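Side-chain contacts in intracellular serine protease (Bacillus licheniformis, PDB 4ZOQ), which is a subtilisin-like (family S8) lanthipeptide protease, probably a serine-type endopeptidase, whose N-terminal prodomain is the part described here: residues 31-36 and 74-79; 42-47 and 55-60. All coordinates share one frame; numbering follows the deposited sequence.

Contact 1: 31-36 and 74-79; sequences QYLLLE and APFTKK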
loop_
_atom_site.group_PDB
_atom_site.type_symbol
_atom_site.label_atom_id
_atom_site.label_comp_id
_atom_site.label_asym_id
_atom_site.label_seq_id
_atom_site.Cartn_x
_atom_site.Cartn_y
_atom_site.Cartn_z
ATOM N N GLN A 31 -15.350 -21.078 3.311
ATOM C CA GLN A 31 -15.653 -20.111 4.367
ATOM C C GLN A 31 -14.407 -19.667 5.149
ATOM O O GLN A 31 -13.292 -20.088 4.844
ATOM C CB GLN A 31 -16.697 -20.659 5.334
ATOM C CG GLN A 31 -17.867 -21.281 4.637
ATOM C CD GLN A 31 -18.903 -21.757 5.603
ATOM O OE1 GLN A 31 -20.099 -21.642 5.345
ATOM N NE2 GLN A 31 -18.460 -22.268 6.736
ATOM N N TYR A 32 -14.605 -18.795 6.138
ATOM C CA TYR A 32 -13.493 -18.227 6.899
ATOM C C TYR A 32 -13.759 -18.262 8.401
ATOM O O TYR A 32 -14.901 -18.100 8.858
ATOM C CB TYR A 32 -13.201 -16.783 6.463
ATOM C CG TYR A 32 -12.662 -16.653 5.057
ATOM C CD1 TYR A 32 -13.521 -16.489 3.969
ATOM C CD2 TYR A 32 -11.294 -16.695 4.813
ATOM C CE1 TYR A 32 -13.022 -16.384 2.672
ATOM C CE2 TYR A 32 -10.789 -16.580 3.517
ATOM C CZ TYR A 32 -11.657 -16.430 2.460
ATOM O OH TYR A 32 -11.148 -16.316 1.189
ATOM N N LEU A 33 -12.691 -18.458 9.167
ATOM C CA LEU A 33 -12.793 -18.598 10.607
ATOM C C LEU A 33 -11.805 -17.722 11.364
ATOM O O LEU A 33 -10.634 -17.623 10.997
ATOM C CB LEU A 33 -12.553 -20.059 11.024
ATOM C CG LEU A 33 -13.640 -21.128 11.022
ATOM C CD1 LEU A 33 -12.999 -22.490 10.988
ATOM C CD2 LEU A 33 -14.465 -20.999 12.275
ATOM N N LEU A 34 -12.269 -17.141 12.459
ATOM C CA LEU A 34 -11.396 -16.407 13.332
ATOM C C LEU A 34 -11.450 -17.047 14.722
ATOM O O LEU A 34 -12.492 -17.040 15.368
ATOM C CB LEU A 34 -11.774 -14.923 13.379
ATOM C CG LEU A 34 -10.776 -14.149 14.232
ATOM C CD1 LEU A 34 -9.375 -14.257 13.622
ATOM C CD2 LEU A 34 -11.189 -12.688 14.372
ATOM N N LEU A 35 -10.355 -17.671 15.155
ATOM C CA LEU A 35 -10.294 -18.244 16.503
ATOM C C LEU A 35 -10.279 -17.146 17.563
ATOM O O LEU A 35 -9.712 -16.078 17.358
ATOM C CB LEU A 35 -9.045 -19.132 16.664
ATOM C CG LEU A 35 -8.763 -20.266 15.678
ATOM C CD1 LEU A 35 -7.320 -20.700 15.762
ATOM C CD2 LEU A 35 -9.658 -21.451 15.973
ATOM N N GLU A 36 -10.881 -17.415 18.708
ATOM C CA GLU A 36 -10.763 -16.497 19.816
ATOM C C GLU A 36 -9.346 -16.524 20.358
ATOM O O GLU A 36 -8.831 -15.531 20.869
ATOM C CB GLU A 36 -11.676 -16.883 20.960
ATOM C CG GLU A 36 -13.144 -16.487 20.956
ATOM C CD GLU A 36 -13.786 -16.918 22.284
ATOM O OE1 GLU A 36 -13.032 -16.955 23.295
ATOM O OE2 GLU A 36 -15.004 -17.228 22.317
ATOM N N ALA A 74 -20.661 -27.488 7.446
ATOM C CA ALA A 74 -21.555 -27.303 8.599
ATOM C C ALA A 74 -21.276 -28.224 9.804
ATOM O O ALA A 74 -21.238 -27.733 10.938
ATOM C CB ALA A 74 -23.023 -27.440 8.162
ATOM N N PRO A 75 -21.064 -29.547 9.579
ATOM C CA PRO A 75 -20.678 -30.404 10.716
ATOM C C PRO A 75 -19.278 -30.114 11.235
ATOM O O PRO A 75 -18.988 -30.360 12.414
ATOM C CB PRO A 75 -20.696 -31.821 10.136
ATOM C CG PRO A 75 -21.265 -31.724 8.798
ATOM C CD PRO A 75 -21.282 -30.324 8.351
ATOM N N PHE A 76 -18.442 -29.534 10.377
ATOM C CA PHE A 76 -17.094 -29.185 10.784
ATOM C C PHE A 76 -17.189 -27.981 11.675
ATOM O O PHE A 76 -16.552 -27.929 12.718
ATOM C CB PHE A 76 -16.227 -28.868 9.567
ATOM C CG PHE A 76 -14.998 -28.062 9.896
ATOM C CD1 PHE A 76 -14.037 -28.539 10.770
ATOM C CD2 PHE A 76 -14.841 -26.792 9.361
ATOM C CE1 PHE A 76 -12.915 -27.780 11.082
ATOM C CE2 PHE A 76 -13.732 -26.028 9.665
ATOM C CZ PHE A 76 -12.760 -26.523 10.530
ATOM N N THR A 77 -18.052 -27.052 11.294
ATOM C CA THR A 77 -18.306 -25.875 12.102
ATOM C C THR A 77 -18.970 -26.240 13.401
ATOM O O THR A 77 -18.706 -25.627 14.434
ATOM C CB THR A 77 -19.200 -24.855 11.383
ATOM O OG1 THR A 77 -18.651 -24.566 10.095
ATOM C CG2 THR A 77 -19.264 -23.559 12.194
ATOM N N LYS A 78 -19.778 -27.294 13.358
ATOM C CA LYS A 78 -20.565 -27.666 14.522
ATOM C C LYS A 78 -19.807 -28.499 15.546
ATOM O O LYS A 78 -20.144 -28.432 16.730
ATOM C CB LYS A 78 -21.792 -28.458 14.055
ATOM C CG LYS A 78 -22.693 -29.009 15.160
ATOM C CD LYS A 78 -23.890 -29.725 14.537
ATOM C CE LYS A 78 -24.732 -30.433 15.585
ATOM N NZ LYS A 78 -26.006 -29.700 15.863
ATOM N N LYS A 79 -18.736 -29.189 15.138
ATOM C CA LYS A 79 -17.924 -29.916 16.119
ATOM C C LYS A 79 -16.644 -29.179 16.438
ATOM O O LYS A 79 -15.968 -29.488 17.429
ATOM C CB LYS A 79 -17.600 -31.356 15.659
ATOM C CG LYS A 79 -17.023 -32.225 16.802
ATOM C CD LYS A 79 -17.395 -33.722 16.817
ATOM C CE LYS A 79 -18.674 -33.958 17.658
ATOM N NZ LYS A 79 -18.825 -35.331 18.260
HETATM O O HOH W 1 -20.418 -23.546 8.675
#
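L33 and F76 make the tight part of this contact: methyl CD1 of L33 lies 3.8 Å from CE2 of F76 and 4.1 Å from its CZ. The two side chains approach from opposite directions, the leucine rising from strand 31-35 and the phenylalanine coming down from helix 70-80, and the methyl reaches the ring obliquely. The ring gets there because its CG stands anti to the backbone N (chi1 160°), which sends it away from the helix toward the sheet. Both residues are buried. V66 of the adjacent strand packs on both of them, while I53 and A48 also touch the ring and A86 and V88 touch L33.

Toward the start of the strand, at Q31 and T77, the fit is loose. The side chains cross at about a right angle, and NE2 of Q31 stays 4.1 Å from OG1 of T77, too far for a direct bond. A water lies between them and accepts from NE2 of Q31, with its O 3.0 Å from that nitrogen. The same water O is 2.5 Å from OG1 of T77, so short that this second leg is doubtful. Beyond CG the glutamine chain runs extended (chi2 -177°), which carries the amide out to the water. Both residues are partly exposed.

No hydrogen bond joins the segments directly, only 113 Å² is buried, and the nearest CA atoms, of L33 and T77, are 9.3 Å apart. Cohesion between helix and strand therefore rests on apolar packing inside; at the partly exposed flank the polar link is at most indirect, whereas the hydroxyl of T77 is tied back to its own helix by a hydrogen bond with O of L73, one turn earlier.

Contact 2: 42-47 and 55-60; sequences SKLLDT and ADVIEE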
loop_
_atom_site.group_PDB
_atom_site.type_symbol
_atom_site.label_atom_id
_atom_site.label_comp_id
_atom_site.label_asym_id
_atom_site.label_seq_id
_atom_site.Cartn_x
_atom_site.Cartn_y
_atom_site.Cartn_z
ATOM N N SER A 42 -3.989 -25.670 16.383
ATOM C CA SER A 42 -3.821 -27.127 16.391
ATOM C C SER A 42 -5.135 -27.899 16.509
ATOM O O SER A 42 -5.281 -28.935 15.884
ATOM C CB SER A 42 -2.880 -27.534 17.532
ATOM O OG SER A 42 -3.357 -27.035 18.770
ATOM N N LYS A 43 -6.112 -27.377 17.238
ATOM C CA LYS A 43 -7.307 -28.158 17.506
ATOM C C LYS A 43 -8.225 -27.915 16.323
ATOM O O LYS A 43 -9.149 -28.688 16.052
ATOM C CB LYS A 43 -7.998 -27.684 18.793
ATOM C CG LYS A 43 -7.174 -27.861 20.045
ATOM C CD LYS A 43 -7.940 -27.528 21.322
ATOM C CE LYS A 43 -7.105 -27.921 22.542
ATOM N NZ LYS A 43 -7.765 -27.626 23.844
ATOM N N LEU A 44 -7.885 -26.877 15.562
ATOM C CA LEU A 44 -8.601 -26.523 14.350
ATOM C C LEU A 44 -8.197 -27.398 13.192
ATOM O O LEU A 44 -9.044 -27.862 12.431
ATOM C CB LEU A 44 -8.314 -25.058 14.007
ATOM C CG LEU A 44 -8.725 -24.518 12.640
ATOM C CD1 LEU A 44 -10.212 -24.538 12.433
ATOM C CD2 LEU A 44 -8.173 -23.130 12.450
ATOM N N LEU A 45 -6.900 -27.665 13.097
ATOM C CA LEU A 45 -6.357 -28.466 12.006
ATOM C C LEU A 45 -6.649 -29.945 12.176
ATOM O O LEU A 45 -6.564 -30.694 11.209
ATOM C CB LEU A 45 -4.850 -28.257 11.876
ATOM C CG LEU A 45 -4.398 -26.868 11.455
ATOM C CD1 LEU A 45 -2.895 -26.757 11.516
ATOM C CD2 LEU A 45 -4.896 -26.600 10.044
ATOM N N ASP A 46 -7.028 -30.352 13.392
ATOM C CA ASP A 46 -7.379 -31.750 13.650
ATOM C C ASP A 46 -8.842 -32.002 13.391
ATOM O O ASP A 46 -9.189 -33.065 12.906
ATOM C CB ASP A 46 -7.041 -32.157 15.093
ATOM C CG ASP A 46 -5.533 -32.175 15.391
ATOM O OD1 ASP A 46 -4.684 -32.248 14.456
ATOM O OD2 ASP A 46 -5.204 -32.116 16.599
ATOM N N THR A 47 -9.706 -31.057 13.736
ATOM C CA THR A 47 -11.101 -31.165 13.339
ATOM C C THR A 47 -11.244 -31.094 11.801
ATOM O O THR A 47 -12.105 -31.739 11.206
ATOM C CB THR A 47 -11.950 -30.076 13.980
ATOM O OG1 THR A 47 -11.798 -30.127 15.404
ATOM C CG2 THR A 47 -13.409 -30.277 13.622
ATOM N N ALA A 55 -8.193 -26.435 5.754
ATOM C CA ALA A 55 -8.117 -25.227 6.542
ATOM C C ALA A 55 -6.727 -24.617 6.464
ATOM O O ALA A 55 -5.723 -25.210 6.891
ATOM C CB ALA A 55 -8.468 -25.529 7.985
ATOM N N ASP A 56 -6.688 -23.406 5.926
ATOM C CA ASP A 56 -5.449 -22.673 5.753
ATOM C C ASP A 56 -5.444 -21.577 6.786
ATOM O O ASP A 56 -6.244 -20.660 6.716
ATOM C CB ASP A 56 -5.357 -22.090 4.351
ATOM C CG ASP A 56 -4.011 -21.453 4.066
ATOM O OD1 ASP A 56 -3.214 -21.277 5.016
ATOM O OD2 ASP A 56 -3.777 -21.069 2.894
ATOM N N VAL A 57 -4.543 -21.680 7.752
ATOM C CA VAL A 57 -4.554 -20.776 8.884
ATOM C C VAL A 57 -3.374 -19.851 8.826
ATOM O O VAL A 57 -2.258 -20.282 8.513
ATOM C CB VAL A 57 -4.513 -21.515 10.216
ATOM C CG1 VAL A 57 -4.859 -20.565 11.350
ATOM C CG2 VAL A 57 -5.471 -22.667 10.181
ATOM N N ILE A 58 -3.652 -18.569 9.064
ATOM C CA ILE A 58 -2.633 -17.567 9.333
ATOM C C ILE A 58 -2.393 -17.575 10.826
ATOM O O ILE A 58 -3.143 -16.960 11.589
ATOM C CB ILE A 58 -3.046 -16.142 8.828
ATOM C CG1 ILE A 58 -3.427 -16.179 7.352
ATOM C CG2 ILE A 58 -1.908 -15.128 9.016
ATOM C CD1 ILE A 58 -4.152 -14.939 6.878
ATOM N N GLU A 59 -1.361 -18.300 11.246
ATOM C CA GLU A 59 -1.171 -18.650 12.659
ATOM C C GLU A 59 -1.147 -17.479 13.636
ATOM O O GLU A 59 -1.731 -17.540 14.711
ATOM C CB GLU A 59 0.148 -19.404 12.812
ATOM C CG GLU A 59 0.496 -19.754 14.250
ATOM C CD GLU A 59 1.724 -20.642 14.336
ATOM O OE1 GLU A 59 2.162 -21.151 13.277
ATOM O OE2 GLU A 59 2.286 -20.782 15.447
ATOM N N GLU A 60 -0.459 -16.412 13.261
ATOM C CA GLU A 60 -0.239 -15.310 14.184
ATOM C C GLU A 60 -1.513 -14.562 14.523
ATOM O O GLU A 60 -1.603 -13.909 15.549
ATOM C CB GLU A 60 0.809 -14.356 13.629
ATOM C CG GLU A 60 2.213 -14.958 13.555
ATOM C CD GLU A 60 2.430 -15.769 12.299
ATOM O OE1 GLU A 60 1.441 -16.104 11.616
ATOM O OE2 GLU A 60 3.599 -16.060 11.972
#
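L44 and V57 point at each other tip to tip, with CD2 of L44 3.6 Å from CG2 of V57. The leucine holds CG anti to the backbone N (chi1 168°), and this swings its methyls off the helix toward the strand. On the other side V57 offers the branch that stands beside its own backbone N.

L45 meets the same methyl at a slant: its CD2 is 4.0 Å from CG2 of V57. L45 starts off beside the strand, and it is the tip of its chain, CD2, that closes the gap: it rests 3.5 Å from the backbone O of A55, a van der Waals approach, with CB of A55 at 4.3 Å. CG2 of V57 is thus met by methyls of two successive helix residues. No polar bond crosses between the segments.

Helix 42-47 and strand 55-58 run almost antiparallel (169°), their axes 9.2 Å apart at closest, as expected for the helix and second strand of a beta-alpha-beta crossover. A64 of the next strand touches both L44 and V57, and L80 of helix 70-80 packs on L44. On strand 54-58, D56 and I58 point to the opposite face, where D56 forms a salt bridge with K121 of the other chain.

The two contacts lie about 10 Å apart, centre to centre, and dock both helices, 41-49 and 70-80, on one antiparallel sheet of strand order 2-3-1-4. Segments 42-47 and 55-60 fall in sequence between the two segments of contact 1. The contacts meet directly: CD1 of L44 is 3.7 Å from both CD1 of L33 and CZ of F76, and CG2 of T47 is 3.4 Å from CD1 of F76, giving one continuous apolar layer. This ferredoxin-like arrangement is that of subtilisin prodomains. The sheet's other face meets the other protease chain, where R157 of that chain hydrogen-bonds the backbone O of L35 and packs on L34, and its Y117 packs against Y32 and I58.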